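Local coordinates for protein MmeI (Methylophilus methylotrophus, PDB 5HR4) that recognises and cuts DNA as a Type IIL restriction-modification enzyme and probably also methylates adenine in DNA at N6, using S-adenosyl-L-methionine, at residues A[542-555]-A[617-629]. Residues are numbered along the deposited sequence; the frame is centred on the assembly and turned at random.
Sequences TQGEQVSLLWPLLL and PYLRDGVDVIACK. With nucleotides of chain B.
Val547 sets CG1 over one face of the Tyr618 ring, a CH-pi contact 3.9 Å from CG1 to the ring centroid and 15° off the ring normal. With CG1 anti to the backbone N (chi1 -170°), CG2 also reaches the CE2 side of the ring. Arg620 NH2 lies over the opposite face, its NH1 bonded to Asn800 O, and Ala627 N donates to Tyr618 OH (2.9 Å), which ties the two limbs of the loop 617-629 together. One turn on, Trp551 is sandwiched: Pro617 CB sits on one face, 3.4 Å from Trp551 CG, while Leu550 and Leu554 lie over the other; the indole N-H bonds to Ile541 O. Ile626, from the other limb of the loop, packs against Trp551 and Val547. Its extended chain (chi2 -179°) carries CD1 to 3.6 Å from Trp551 CB, and its CG2 branch meets Val547 CG1. Just ahead of the helix, the Thr542 and Leu619 side chains cross at about a right angle, with Thr542 CG2 against Leu619 CG and CD1, and Leu619 continues onto strands 560-569 and 581-588.

The polar part lies beside the DNA. Lys629 and Glu545 run side by side, and Lys629 NZ forms a salt bridge of 2.9 Å to Glu545 OE1 on its anti side; OE2 pairs with Lys487. Glu545 N donates to OP1 of DC5 of chain B (2.9 Å). Apolar contacts thus join the methyltransferase-domain helix to a loop assigned largely to the target recognition region, while the two lysines probably offset the carboxylate's charge close to the phosphates.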
loop_
_atom_site.group_PDB
_atom_site.type_symbol
_atom_site.label_atom_id
_atom_site.label_comp_id
_atom_site.label_asym_id
_atom_site.label_seq_id
_atom_site.Cartn_x
_atom_site.Cartn_y
_atom_site.Cartn_z
ATOM N N THR A 542 9.206 -6.416 0.501
ATOM C CA THR A 542 10.411 -6.700 -0.271
ATOM C C THR A 542 11.647 -6.175 0.439
ATOM O O THR A 542 12.711 -6.049 -0.182
ATOM C CB THR A 542 10.338 -6.111 -1.694
ATOM O OG1 THR A 542 10.166 -4.687 -1.634
ATOM C CG2 THR A 542 9.184 -6.725 -2.497
ATOM N N GLN A 543 11.528 -5.868 1.730
ATOM C CA GLN A 543 12.581 -5.200 2.479
ATOM C C GLN A 543 12.650 -5.785 3.884
ATOM O O GLN A 543 11.667 -6.320 4.406
ATOM C CB GLN A 543 12.336 -3.680 2.549
ATOM C CG GLN A 543 12.119 -2.993 1.183
ATOM C CD GLN A 543 11.510 -1.597 1.299
ATOM O OE1 GLN A 543 11.221 -1.133 2.388
ATOM N NE2 GLN A 543 11.301 -0.933 0.170
ATOM N N GLY A 544 13.838 -5.691 4.475
ATOM C CA GLY A 544 14.050 -5.969 5.881
ATOM C C GLY A 544 13.469 -7.283 6.355
ATOM O O GLY A 544 13.505 -8.299 5.649
ATOM N N GLU A 545 12.888 -7.246 7.570
ATOM C CA GLU A 545 12.540 -8.444 8.339
ATOM C C GLU A 545 11.505 -9.327 7.656
ATOM O O GLU A 545 11.354 -10.489 8.045
ATOM C CB GLU A 545 12.020 -8.056 9.728
ATOM C CG GLU A 545 10.509 -7.819 9.822
ATOM C CD GLU A 545 10.059 -7.329 11.214
ATOM O OE1 GLU A 545 10.733 -7.648 12.228
ATOM O OE2 GLU A 545 9.027 -6.618 11.298
ATOM N N GLN A 546 10.795 -8.813 6.661
ATOM C CA GLN A 546 9.729 -9.581 6.037
ATOM C C GLN A 546 10.214 -10.473 4.901
ATOM O O GLN A 546 9.555 -11.484 4.610
ATOM C CB GLN A 546 8.636 -8.638 5.522
ATOM C CG GLN A 546 8.331 -7.464 6.452
ATOM C CD GLN A 546 6.894 -6.999 6.355
ATOM O OE1 GLN A 546 5.983 -7.789 6.106
ATOM N NE2 GLN A 546 6.679 -5.709 6.567
ATOM N N VAL A 547 11.356 -10.143 4.278
ATOM C CA VAL A 547 11.827 -10.896 3.115
ATOM C C VAL A 547 12.168 -12.328 3.499
ATOM O O VAL A 547 11.938 -13.268 2.730
ATOM C CB VAL A 547 13.031 -10.185 2.475
ATOM C CG1 VAL A 547 13.387 -10.816 1.124
ATOM C CG2 VAL A 547 12.734 -8.730 2.317
ATOM N N SER A 548 12.724 -12.520 4.692
ATOM C CA SER A 548 13.006 -13.863 5.179
ATOM C C SER A 548 11.740 -14.636 5.527
ATOM O O SER A 548 11.778 -15.869 5.545
ATOM C CB SER A 548 13.905 -13.803 6.418
ATOM O OG SER A 548 14.988 -12.889 6.254
ATOM N N LEU A 549 10.628 -13.962 5.832
ATOM C CA LEU A 549 9.459 -14.685 6.322
ATOM C C LEU A 549 8.450 -15.002 5.243
ATOM O O LEU A 549 7.611 -15.877 5.459
ATOM C CB LEU A 549 8.742 -13.905 7.431
ATOM C CG LEU A 549 9.625 -13.421 8.585
ATOM C CD1 LEU A 549 8.814 -12.546 9.502
ATOM C CD2 LEU A 549 10.302 -14.568 9.343
ATOM N N LEU A 550 8.505 -14.329 4.095
ATOM C CA LEU A 550 7.509 -14.532 3.047
ATOM C C LEU A 550 8.029 -15.316 1.857
ATOM O O LEU A 550 7.314 -16.164 1.318
ATOM C CB LEU A 550 6.972 -13.187 2.547
ATOM C CG LEU A 550 5.955 -13.302 1.409
ATOM C CD1 LEU A 550 4.822 -14.226 1.814
ATOM C CD2 LEU A 550 5.402 -11.951 1.062
ATOM N N TRP A 551 9.250 -15.062 1.438
ATOM C CA TRP A 551 9.739 -15.615 0.183
ATOM C C TRP A 551 10.284 -17.040 0.282
ATOM O O TRP A 551 10.207 -17.779 -0.710
ATOM C CB TRP A 551 10.765 -14.645 -0.395
ATOM C CG TRP A 551 10.021 -13.433 -0.777
ATOM C CD1 TRP A 551 9.898 -12.274 -0.061
ATOM C CD2 TRP A 551 9.190 -13.285 -1.929
ATOM N NE1 TRP A 551 9.069 -11.396 -0.722
ATOM C CE2 TRP A 551 8.619 -11.996 -1.872
ATOM C CE3 TRP A 551 8.894 -14.110 -3.022
ATOM C CZ2 TRP A 551 7.766 -11.514 -2.867
ATOM C CZ3 TRP A 551 8.047 -13.633 -4.001
ATOM C CH2 TRP A 551 7.491 -12.346 -3.916
ATOM N N PRO A 552 10.832 -17.481 1.424
ATOM C CA PRO A 552 11.086 -18.921 1.572
ATOM C C PRO A 552 9.852 -19.758 1.287
ATOM O O PRO A 552 9.917 -20.728 0.518
ATOM C CB PRO A 552 11.548 -19.030 3.028
ATOM C CG PRO A 552 12.269 -17.773 3.254
ATOM C CD PRO A 552 11.473 -16.723 2.518
ATOM N N LEU A 553 8.714 -19.389 1.875
ATOM C CA LEU A 553 7.488 -20.136 1.633
ATOM C C LEU A 553 7.040 -20.020 0.180
ATOM O O LEU A 553 6.585 -21.007 -0.412
ATOM C CB LEU A 553 6.392 -19.652 2.574
ATOM C CG LEU A 553 5.017 -20.258 2.303
ATOM C CD1 LEU A 553 4.998 -21.738 2.649
ATOM C CD2 LEU A 553 3.933 -19.493 3.059
ATOM N N LEU A 554 7.155 -18.833 -0.421
ATOM C CA LEU A 554 6.654 -18.675 -1.783
ATOM C C LEU A 554 7.507 -19.458 -2.776
ATOM O O LEU A 554 6.973 -20.165 -3.640
ATOM C CB LEU A 554 6.588 -17.194 -2.169
ATOM C CG LEU A 554 5.446 -16.375 -1.550
ATOM C CD1 LEU A 554 5.279 -14.997 -2.206
ATOM C CD2 LEU A 554 4.158 -17.151 -1.610
ATOM N N LEU A 555 8.838 -19.352 -2.666
ATOM C CA LEU A 555 9.709 -20.072 -3.597
ATOM C C LEU A 555 9.498 -21.579 -3.489
ATOM O O LEU A 555 9.416 -22.278 -4.504
ATOM C CB LEU A 555 11.175 -19.710 -3.350
ATOM C CG LEU A 555 11.627 -18.267 -3.635
ATOM C CD1 LEU A 555 13.096 -18.069 -3.291
ATOM C CD2 LEU A 555 11.396 -17.884 -5.083
ATOM N N PRO A 617 13.552 -11.830 -4.665
ATOM C CA PRO A 617 12.552 -11.506 -3.629
ATOM C C PRO A 617 12.644 -10.056 -3.145
ATOM O O PRO A 617 11.638 -9.504 -2.685
ATOM C CB PRO A 617 12.851 -12.519 -2.512
ATOM C CG PRO A 617 14.188 -13.156 -2.874
ATOM C CD PRO A 617 14.343 -13.030 -4.355
ATOM N N TYR A 618 13.811 -9.415 -3.259
ATOM C CA TYR A 618 13.940 -7.973 -3.075
ATOM C C TYR A 618 13.552 -7.164 -4.322
ATOM O O TYR A 618 13.642 -5.924 -4.290
ATOM C CB TYR A 618 15.380 -7.614 -2.691
ATOM C CG TYR A 618 15.955 -8.319 -1.490
ATOM C CD1 TYR A 618 16.642 -9.516 -1.620
ATOM C CD2 TYR A 618 15.830 -7.765 -0.211
ATOM C CE1 TYR A 618 17.190 -10.143 -0.507
ATOM C CE2 TYR A 618 16.357 -8.386 0.893
ATOM C CZ TYR A 618 17.041 -9.570 0.745
ATOM O OH TYR A 618 17.576 -10.191 1.861
ATOM N N LEU A 619 13.128 -7.835 -5.407
ATOM C CA LEU A 619 12.834 -7.224 -6.711
ATOM C C LEU A 619 14.075 -6.646 -7.373
ATOM O O LEU A 619 13.991 -5.637 -8.073
ATOM C CB LEU A 619 11.758 -6.143 -6.621
ATOM C CG LEU A 619 10.490 -6.514 -5.868
ATOM C CD1 LEU A 619 9.521 -5.352 -5.909
ATOM C CD2 LEU A 619 9.908 -7.742 -6.508
ATOM N N ARG A 620 15.230 -7.268 -7.171
ATOM C CA ARG A 620 16.451 -6.865 -7.850
ATOM C C ARG A 620 16.873 -7.913 -8.876
ATOM O O ARG A 620 16.480 -9.084 -8.819
ATOM C CB ARG A 620 17.594 -6.652 -6.855
ATOM C CG ARG A 620 17.478 -5.404 -6.004
ATOM C CD ARG A 620 18.732 -5.252 -5.157
ATOM N NE ARG A 620 18.864 -6.378 -4.239
ATOM C CZ ARG A 620 18.625 -6.308 -2.933
ATOM N NH1 ARG A 620 18.270 -5.153 -2.377
ATOM N NH2 ARG A 620 18.766 -7.387 -2.178
ATOM N N ASP A 621 17.710 -7.488 -9.814
ATOM C CA ASP A 621 18.304 -8.437 -10.743
ATOM C C ASP A 621 19.524 -9.040 -10.057
ATOM O O ASP A 621 20.610 -8.463 -10.060
ATOM C CB ASP A 621 18.664 -7.765 -12.055
ATOM C CG ASP A 621 19.027 -8.764 -13.127
ATOM O OD1 ASP A 621 19.115 -9.967 -12.775
ATOM O OD2 ASP A 621 19.227 -8.345 -14.303
ATOM N N GLY A 622 19.343 -10.195 -9.439
ATOM C CA GLY A 622 20.459 -10.857 -8.811
ATOM C C GLY A 622 20.091 -12.240 -8.335
ATOM O O GLY A 622 19.087 -12.815 -8.765
ATOM N N VAL A 623 20.920 -12.755 -7.416
ATOM C CA VAL A 623 20.799 -14.123 -6.920
ATOM C C VAL A 623 19.631 -14.200 -5.949
ATOM O O VAL A 623 19.125 -13.168 -5.495
ATOM C CB VAL A 623 22.115 -14.600 -6.272
ATOM C CG1 VAL A 623 23.283 -14.324 -7.195
ATOM C CG2 VAL A 623 22.349 -13.941 -4.936
ATOM N N ASP A 624 19.197 -15.421 -5.634
ATOM C CA ASP A 624 18.014 -15.667 -4.823
ATOM C C ASP A 624 18.336 -15.911 -3.344
ATOM O O ASP A 624 17.519 -16.501 -2.626
ATOM C CB ASP A 624 17.225 -16.844 -5.395
ATOM C CG ASP A 624 16.094 -16.397 -6.300
ATOM O OD1 ASP A 624 16.197 -15.290 -6.861
ATOM O OD2 ASP A 624 15.093 -17.135 -6.446
ATOM N N VAL A 625 19.489 -15.459 -2.876
ATOM C CA VAL A 625 19.867 -15.595 -1.474
ATOM C C VAL A 625 19.242 -14.457 -0.679
ATOM O O VAL A 625 19.329 -13.287 -1.073
ATOM C CB VAL A 625 21.395 -15.589 -1.327
ATOM C CG1 VAL A 625 21.781 -15.419 0.117
ATOM C CG2 VAL A 625 21.986 -16.859 -1.904
ATOM N N ILE A 626 18.624 -14.790 0.448
ATOM C CA ILE A 626 17.993 -13.810 1.322
ATOM C C ILE A 626 18.836 -13.659 2.578
ATOM O O ILE A 626 19.288 -14.657 3.153
ATOM C CB ILE A 626 16.551 -14.219 1.680
ATOM C CG1 ILE A 626 15.688 -14.270 0.418
ATOM C CG2 ILE A 626 15.972 -13.250 2.693
ATOM C CD1 ILE A 626 14.227 -14.637 0.673
ATOM N N ALA A 627 19.041 -12.412 3.007
ATOM C CA ALA A 627 19.751 -12.126 4.250
ATOM C C ALA A 627 18.796 -12.255 5.439
ATOM O O ALA A 627 17.740 -11.611 5.467
ATOM C CB ALA A 627 20.363 -10.729 4.183
ATOM N N CYS A 628 19.159 -13.089 6.418
ATOM C CA CYS A 628 18.295 -13.401 7.555
ATOM C C CYS A 628 18.733 -12.644 8.798
ATOM O O CYS A 628 19.927 -12.518 9.066
ATOM C CB CYS A 628 18.308 -14.899 7.879
ATOM S SG CYS A 628 17.873 -16.017 6.529
ATOM N N LYS A 629 17.754 -12.150 9.552
ATOM C CA LYS A 629 17.937 -11.710 10.934
ATOM C C LYS A 629 18.910 -12.616 11.682
ATOM O O LYS A 629 18.839 -13.846 11.578
ATOM C CB LYS A 629 16.582 -11.733 11.653
ATOM C CG LYS A 629 16.064 -10.429 12.246
ATOM C CD LYS A 629 14.671 -10.713 12.777
ATOM C CE LYS A 629 13.980 -9.499 13.365
ATOM N NZ LYS A 629 12.489 -9.700 13.340
ATOM P P DC B 4 14.945 -6.598 15.613
ATOM O OP1 DC B 4 15.047 -8.051 15.887
ATOM O OP2 DC B 4 16.159 -5.798 15.322
ATOM O "O5'" DC B 4 13.966 -6.445 14.392
ATOM C "C5'" DC B 4 14.190 -5.435 13.415
ATOM C "C4'" DC B 4 12.864 -5.082 12.803
ATOM O "O4'" DC B 4 11.975 -4.651 13.857
ATOM C "C3'" DC B 4 12.868 -4.001 11.737
ATOM O "O3'" DC B 4 12.113 -4.485 10.613
ATOM C "C2'" DC B 4 12.202 -2.795 12.432
ATOM C "C1'" DC B 4 11.365 -3.430 13.532
ATOM N N1 DC B 4 11.280 -2.622 14.812
ATOM C C2 DC B 4 10.147 -2.749 15.627
ATOM O O2 DC B 4 9.231 -3.496 15.266
ATOM N N3 DC B 4 10.082 -2.047 16.791
ATOM C C4 DC B 4 11.091 -1.260 17.148
ATOM N N4 DC B 4 10.968 -0.580 18.286
ATOM C C5 DC B 4 12.260 -1.111 16.335
ATOM C C6 DC B 4 12.318 -1.813 15.192
ATOM P P DC B 5 11.888 -3.619 9.276
ATOM O OP1 DC B 5 11.770 -4.579 8.149
ATOM O OP2 DC B 5 12.814 -2.473 9.255
ATOM O "O5'" DC B 5 10.456 -2.969 9.493
ATOM C "C5'" DC B 5 9.339 -3.779 9.698
ATOM C "C4'" DC B 5 8.281 -2.969 10.398
ATOM O "O4'" DC B 5 8.770 -2.543 11.672
ATOM C "C3'" DC B 5 7.947 -1.663 9.716
ATOM O "O3'" DC B 5 7.022 -1.901 8.695
ATOM C "C2'" DC B 5 7.343 -0.831 10.857
ATOM C "C1'" DC B 5 7.942 -1.489 12.109
ATOM N N1 DC B 5 8.749 -0.602 12.935
ATOM C C2 DC B 5 8.303 -0.283 14.219
ATOM O O2 DC B 5 7.220 -0.728 14.595
ATOM N N3 DC B 5 9.061 0.519 15.002
ATOM C C4 DC B 5 10.229 0.983 14.534
ATOM N N4 DC B 5 10.964 1.772 15.333
ATOM C C5 DC B 5 10.695 0.655 13.223
ATOM C C6 DC B 5 9.932 -0.141 12.474
#